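Local coordinates for CELL WALL surface anchor family protein (Streptococcus pneumoniae, PDB 3ZGH) that probably mediates pneumococcal adhesion to host cells through this MSCRAMM-fold domain, which binds keratin 10, at residues 103-115 against 124-138. Sequence-based numbering, arbitrary orientation.
Sequences LGKPSGVKNYITD and YNTSTMTTQGSGYTW. With EDO (1,2-ethanediol), chain G.
V109 pairs with S127 in the antiparallel β hairpin formed by strands 109-114 and 120-131 in the main sheet of this MSCRAMM domain. Two backbone bonds join them, V109 N to S127 O and S127 N to V109 O. On the buried face, V109 divides its methyls between two neighbours. V109 CG1, anti to the backbone N (chi1 176°), sits over the five-membered ring of W138, 4.1 Å from its centroid, while V109 CG2 meets M129 CG at 3.6 Å. Beyond V109, where the segments diverge, a water donates to S107 O and accepts from M129 N. Farther along, P106 sets CG over the centre of one face of the Y136 ring, 4.0 Å from its centroid, in a CH-π contact, and P106 CB touches the M129 methyl; L99 packs against both P106 and Y136. Toward Y124 the contact is looser and more open to solvent. There T126 OG1 lies 3.1 Å from a water that accepts from N111 N and donates to Y124 O, Y124 stands exposed with its CE2 against I113 CG1, and an ethanediol, probably picked up during crystallisation, accepts a bond from N125 N. Between the two regimes lies the buried amide of N111. N111 OD1 bonds S157 OG on the adjoining strand and a water shared with W138 NE1; N111 ND2 donates, within the amide plane, to S127 OG and, with a nearly straight N-H...O angle of 171°, to N125 O, 2.8 Å from N111 ND2.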
loop_
_atom_site.group_PDB
_atom_site.type_symbol
_atom_site.label_atom_id
_atom_site.label_comp_id
_atom_site.label_asym_id
_atom_site.label_seq_id
_atom_site.Cartn_x
_atom_site.Cartn_y
_atom_site.Cartn_z
ATOM N N LEU A 103 -0.227 14.810 13.118
ATOM C CA LEU A 103 -0.527 13.392 13.020
ATOM C C LEU A 103 0.414 12.709 13.981
ATOM O O LEU A 103 1.594 13.080 14.070
ATOM C CB LEU A 103 -0.280 12.880 11.619
ATOM C CG LEU A 103 -1.291 13.354 10.585
ATOM C CD1 LEU A 103 -0.890 12.939 9.196
ATOM C CD2 LEU A 103 -2.676 12.814 10.938
ATOM N N GLY A 104 -0.094 11.731 14.714
ATOM C CA GLY A 104 0.721 11.103 15.723
ATOM C C GLY A 104 1.496 9.940 15.163
ATOM O O GLY A 104 1.762 9.826 13.950
ATOM N N LYS A 105 1.810 9.029 16.063
ATOM C CA LYS A 105 2.619 7.879 15.726
ATOM C C LYS A 105 1.736 6.809 15.099
ATOM O O LYS A 105 0.685 6.458 15.648
ATOM C CB LYS A 105 3.298 7.376 16.999
ATOM C CG LYS A 105 3.938 6.028 16.892
ATOM C CD LYS A 105 4.683 5.701 18.185
ATOM C CE LYS A 105 4.677 4.208 18.468
ATOM N NZ LYS A 105 3.324 3.736 18.897
ATOM N N PRO A 106 2.141 6.293 13.928
ATOM C CA PRO A 106 1.329 5.258 13.272
ATOM C C PRO A 106 1.169 4.009 14.137
ATOM O O PRO A 106 2.057 3.708 14.941
ATOM C CB PRO A 106 2.147 4.903 12.035
ATOM C CG PRO A 106 3.049 6.072 11.812
ATOM C CD PRO A 106 3.346 6.638 13.152
ATOM N N SER A 107 0.052 3.302 13.981
ATOM C CA SER A 107 -0.146 2.014 14.630
ATOM C C SER A 107 0.772 0.964 13.986
ATOM O O SER A 107 1.530 1.274 13.046
ATOM C CB SER A 107 -1.587 1.559 14.426
ATOM O OG SER A 107 -1.823 1.272 13.040
ATOM N N GLY A 108 0.665 -0.271 14.477
ATOM C CA GLY A 108 1.188 -1.429 13.773
ATOM C C GLY A 108 0.525 -1.513 12.395
ATOM O O GLY A 108 -0.588 -0.984 12.170
ATOM N N VAL A 109 1.215 -2.180 11.468
ATOM C CA VAL A 109 0.722 -2.338 10.111
ATOM C C VAL A 109 0.232 -3.779 9.956
ATOM O O VAL A 109 1.050 -4.730 9.998
ATOM C CB VAL A 109 1.846 -2.061 9.111
ATOM C CG1 VAL A 109 1.391 -2.302 7.670
ATOM C CG2 VAL A 109 2.370 -0.633 9.273
ATOM N N LYS A 110 -1.080 -3.969 9.813
ATOM C CA LYS A 110 -1.601 -5.304 9.576
ATOM C C LYS A 110 -1.286 -5.668 8.130
ATOM O O LYS A 110 -1.293 -4.789 7.245
ATOM C CB LYS A 110 -3.105 -5.330 9.810
ATOM C CG LYS A 110 -3.518 -5.124 11.287
ATOM C CD LYS A 110 -5.027 -5.280 11.432
ATOM C CE LYS A 110 -5.552 -4.784 12.790
ATOM N NZ LYS A 110 -4.997 -5.534 13.961
ATOM N N ASN A 111 -0.956 -6.928 7.889
ATOM C CA ASN A 111 -0.712 -7.419 6.517
ATOM C C ASN A 111 -1.610 -8.611 6.244
ATOM O O ASN A 111 -1.770 -9.482 7.119
ATOM C CB ASN A 111 0.737 -7.884 6.370
ATOM C CG ASN A 111 1.721 -6.770 6.537
ATOM O OD1 ASN A 111 1.749 -5.850 5.738
ATOM N ND2 ASN A 111 2.560 -6.858 7.554
ATOM N N TYR A 112 -2.173 -8.677 5.055
ATOM C CA TYR A 112 -3.082 -9.755 4.720
ATOM C C TYR A 112 -3.250 -9.880 3.224
ATOM O O TYR A 112 -2.895 -8.969 2.488
ATOM C CB TYR A 112 -4.444 -9.610 5.428
ATOM C CG TYR A 112 -5.117 -8.272 5.388
ATOM C CD1 TYR A 112 -6.228 -8.064 4.571
ATOM C CD2 TYR A 112 -4.689 -7.222 6.201
ATOM C CE1 TYR A 112 -6.891 -6.796 4.528
ATOM C CE2 TYR A 112 -5.345 -5.959 6.167
ATOM C CZ TYR A 112 -6.444 -5.765 5.321
ATOM O OH TYR A 112 -7.115 -4.553 5.271
ATOM N N ILE A 113 -3.728 -11.045 2.778
ATOM C CA ILE A 113 -4.065 -11.252 1.391
ATOM C C ILE A 113 -5.555 -10.969 1.257
ATOM O O ILE A 113 -6.359 -11.426 2.096
ATOM C CB ILE A 113 -3.765 -12.695 0.958
ATOM C CG1 ILE A 113 -2.264 -12.991 1.100
ATOM C CG2 ILE A 113 -4.237 -12.947 -0.485
ATOM C CD1 ILE A 113 -1.402 -12.193 0.133
ATOM N N THR A 114 -5.926 -10.216 0.220
ATOM C CA THR A 114 -7.325 -9.944 -0.064
ATOM C C THR A 114 -7.717 -10.527 -1.394
ATOM O O THR A 114 -6.887 -10.644 -2.306
ATOM C CB THR A 114 -7.637 -8.431 -0.118
ATOM O OG1 THR A 114 -6.650 -7.779 -0.926
ATOM C CG2 THR A 114 -7.632 -7.824 1.293
ATOM N N ASP A 115 -8.986 -10.877 -1.521
ATOM C CA ASP A 115 -9.476 -11.386 -2.787
ATOM C C ASP A 115 -9.828 -10.225 -3.712
ATOM O O ASP A 115 -9.623 -9.061 -3.378
ATOM C CB ASP A 115 -10.647 -12.376 -2.597
ATOM C CG ASP A 115 -11.942 -11.711 -2.110
ATOM O OD1 ASP A 115 -12.138 -10.481 -2.269
ATOM O OD2 ASP A 115 -12.798 -12.460 -1.582
ATOM N N TYR A 124 -1.320 -12.186 7.702
ATOM C CA TYR A 124 0.105 -12.395 7.946
ATOM C C TYR A 124 0.553 -11.592 9.176
ATOM O O TYR A 124 -0.254 -10.910 9.787
ATOM C CB TYR A 124 0.892 -11.941 6.717
ATOM C CG TYR A 124 0.858 -12.893 5.525
ATOM C CD1 TYR A 124 1.046 -14.266 5.706
ATOM C CD2 TYR A 124 0.677 -12.418 4.210
ATOM C CE1 TYR A 124 1.046 -15.133 4.634
ATOM C CE2 TYR A 124 0.673 -13.295 3.119
ATOM C CZ TYR A 124 0.867 -14.660 3.346
ATOM O OH TYR A 124 0.873 -15.589 2.303
ATOM N N ASN A 125 1.833 -11.668 9.534
ATOM C CA ASN A 125 2.360 -10.949 10.695
ATOM C C ASN A 125 2.129 -9.453 10.593
ATOM O O ASN A 125 2.250 -8.876 9.497
ATOM C CB ASN A 125 3.867 -11.158 10.830
ATOM C CG ASN A 125 4.253 -12.625 11.146
ATOM O OD1 ASN A 125 3.462 -13.387 11.713
ATOM N ND2 ASN A 125 5.479 -13.001 10.787
ATOM N N THR A 126 1.836 -8.821 11.732
ATOM C CA THR A 126 1.759 -7.360 11.826
ATOM C C THR A 126 3.150 -6.744 11.857
ATOM O O THR A 126 3.989 -7.163 12.636
ATOM C CB THR A 126 1.003 -6.936 13.103
ATOM O OG1 THR A 126 -0.367 -7.328 12.976
ATOM C CG2 THR A 126 1.066 -5.399 13.326
ATOM N N SER A 127 3.394 -5.742 11.026
ATOM C CA SER A 127 4.705 -5.107 10.977
ATOM C C SER A 127 4.762 -3.890 11.875
ATOM O O SER A 127 3.729 -3.288 12.189
ATOM C CB SER A 127 5.005 -4.653 9.551
ATOM O OG SER A 127 4.883 -5.738 8.642
ATOM N N THR A 128 5.973 -3.484 12.236
ATOM C CA THR A 128 6.170 -2.298 13.063
ATOM C C THR A 128 6.768 -1.175 12.212
ATOM O O THR A 128 7.729 -1.375 11.483
ATOM C CB THR A 128 7.098 -2.620 14.263
ATOM O OG1 THR A 128 6.485 -3.631 15.078
ATOM C CG2 THR A 128 7.368 -1.367 15.100
ATOM N N MET A 129 6.164 0.003 12.255
ATOM C CA MET A 129 6.734 1.154 11.558
ATOM C C MET A 129 7.918 1.724 12.317
ATOM O O MET A 129 7.903 1.798 13.542
ATOM C CB MET A 129 5.693 2.238 11.388
ATOM C CG MET A 129 4.659 1.903 10.362
ATOM S SD MET A 129 4.504 3.216 9.164
ATOM C CE MET A 129 2.809 2.910 8.645
ATOM N N THR A 130 8.940 2.133 11.582
ATOM C CA THR A 130 10.082 2.822 12.179
ATOM C C THR A 130 10.402 4.024 11.308
ATOM O O THR A 130 10.017 4.081 10.148
ATOM C CB THR A 130 11.359 1.927 12.239
ATOM O OG1 THR A 130 11.706 1.491 10.919
ATOM C CG2 THR A 130 11.142 0.711 13.124
ATOM N N THR A 131 11.106 4.995 11.866
ATOM C CA THR A 131 11.648 6.057 11.043
ATOM C C THR A 131 12.947 5.497 10.459
ATOM O O THR A 131 13.307 4.366 10.788
ATOM C CB THR A 131 11.859 7.304 11.879
ATOM O OG1 THR A 131 12.897 7.068 12.845
ATOM C CG2 THR A 131 10.552 7.695 12.592
ATOM N N GLN A 132 13.647 6.217 9.583
ATOM C CA GLN A 132 13.259 7.522 9.068
ATOM C C GLN A 132 13.248 7.375 7.530
ATOM O O GLN A 132 12.837 6.308 7.068
ATOM C CB GLN A 132 14.229 8.592 9.569
ATOM C CG GLN A 132 14.495 8.622 11.069
ATOM C CD GLN A 132 15.279 9.848 11.472
ATOM O OE1 GLN A 132 14.824 10.975 11.273
ATOM N NE2 GLN A 132 16.463 9.643 12.030
ATOM N N GLY A 133 13.705 8.339 6.709
ATOM C CA GLY A 133 14.427 9.561 7.060
ATOM C C GLY A 133 13.575 10.743 7.503
ATOM O O GLY A 133 13.649 11.204 8.641
ATOM N N SER A 134 12.767 11.258 6.590
ATOM C CA SER A 134 11.863 12.339 6.948
ATOM C C SER A 134 10.510 11.737 7.295
ATOM O O SER A 134 9.550 12.464 7.586
ATOM C CB SER A 134 11.719 13.332 5.795
ATOM O OG SER A 134 10.976 12.768 4.727
ATOM N N GLY A 135 10.445 10.404 7.277
ATOM C CA GLY A 135 9.191 9.697 7.451
ATOM C C GLY A 135 9.391 8.293 7.987
ATOM O O GLY A 135 10.270 8.057 8.814
ATOM N N TYR A 136 8.567 7.367 7.504
ATOM C CA TYR A 136 8.461 6.025 8.064
ATOM C C TYR A 136 8.575 4.951 6.973
ATOM O O TYR A 136 8.171 5.170 5.810
ATOM C CB TYR A 136 7.091 5.859 8.756
ATOM C CG TYR A 136 6.851 6.770 9.935
ATOM C CD1 TYR A 136 7.136 6.351 11.232
ATOM C CD2 TYR A 136 6.353 8.043 9.756
ATOM C CE1 TYR A 136 6.947 7.182 12.320
ATOM C CE2 TYR A 136 6.141 8.894 10.848
ATOM C CZ TYR A 136 6.445 8.453 12.124
ATOM O OH TYR A 136 6.237 9.281 13.210
ATOM N N THR A 137 9.080 3.783 7.355
ATOM C CA THR A 137 8.861 2.561 6.575
ATOM C C THR A 137 8.460 1.476 7.557
ATOM O O THR A 137 8.400 1.715 8.759
ATOM C CB THR A 137 10.138 2.073 5.851
ATOM O OG1 THR A 137 10.914 3.190 5.418
ATOM C CG2 THR A 137 9.788 1.220 4.641
ATOM N N TRP A 138 8.195 0.276 7.062
ATOM C CA TRP A 138 7.996 -0.841 7.956
ATOM C C TRP A 138 8.771 -2.077 7.509
ATOM O O TRP A 138 9.186 -2.179 6.351
ATOM C CB TRP A 138 6.507 -1.124 8.146
ATOM C CG TRP A 138 5.725 -1.588 6.920
ATOM C CD1 TRP A 138 5.569 -2.879 6.477
ATOM C CD2 TRP A 138 4.955 -0.770 6.026
ATOM N NE1 TRP A 138 4.746 -2.904 5.367
ATOM C CE2 TRP A 138 4.364 -1.615 5.075
ATOM C CE3 TRP A 138 4.708 0.612 5.950
ATOM C CZ2 TRP A 138 3.555 -1.138 4.050
ATOM C CZ3 TRP A 138 3.905 1.086 4.940
ATOM C CH2 TRP A 138 3.330 0.222 4.004
HETATM C C1 EDO G . 5.194 -12.390 6.956
HETATM O O1 EDO G . 6.565 -12.640 6.601
HETATM C C2 EDO G . 4.411 -13.701 6.998
HETATM O O2 EDO G . 3.568 -13.747 8.167
HETATM O O HOH W 1 4.084 11.121 13.213
HETATM O O HOH W 2 4.140 0.654 13.906
HETATM O O HOH W 3 3.911 -5.439 4.181
HETATM O O HOH W 4 -1.386 -8.591 10.287
#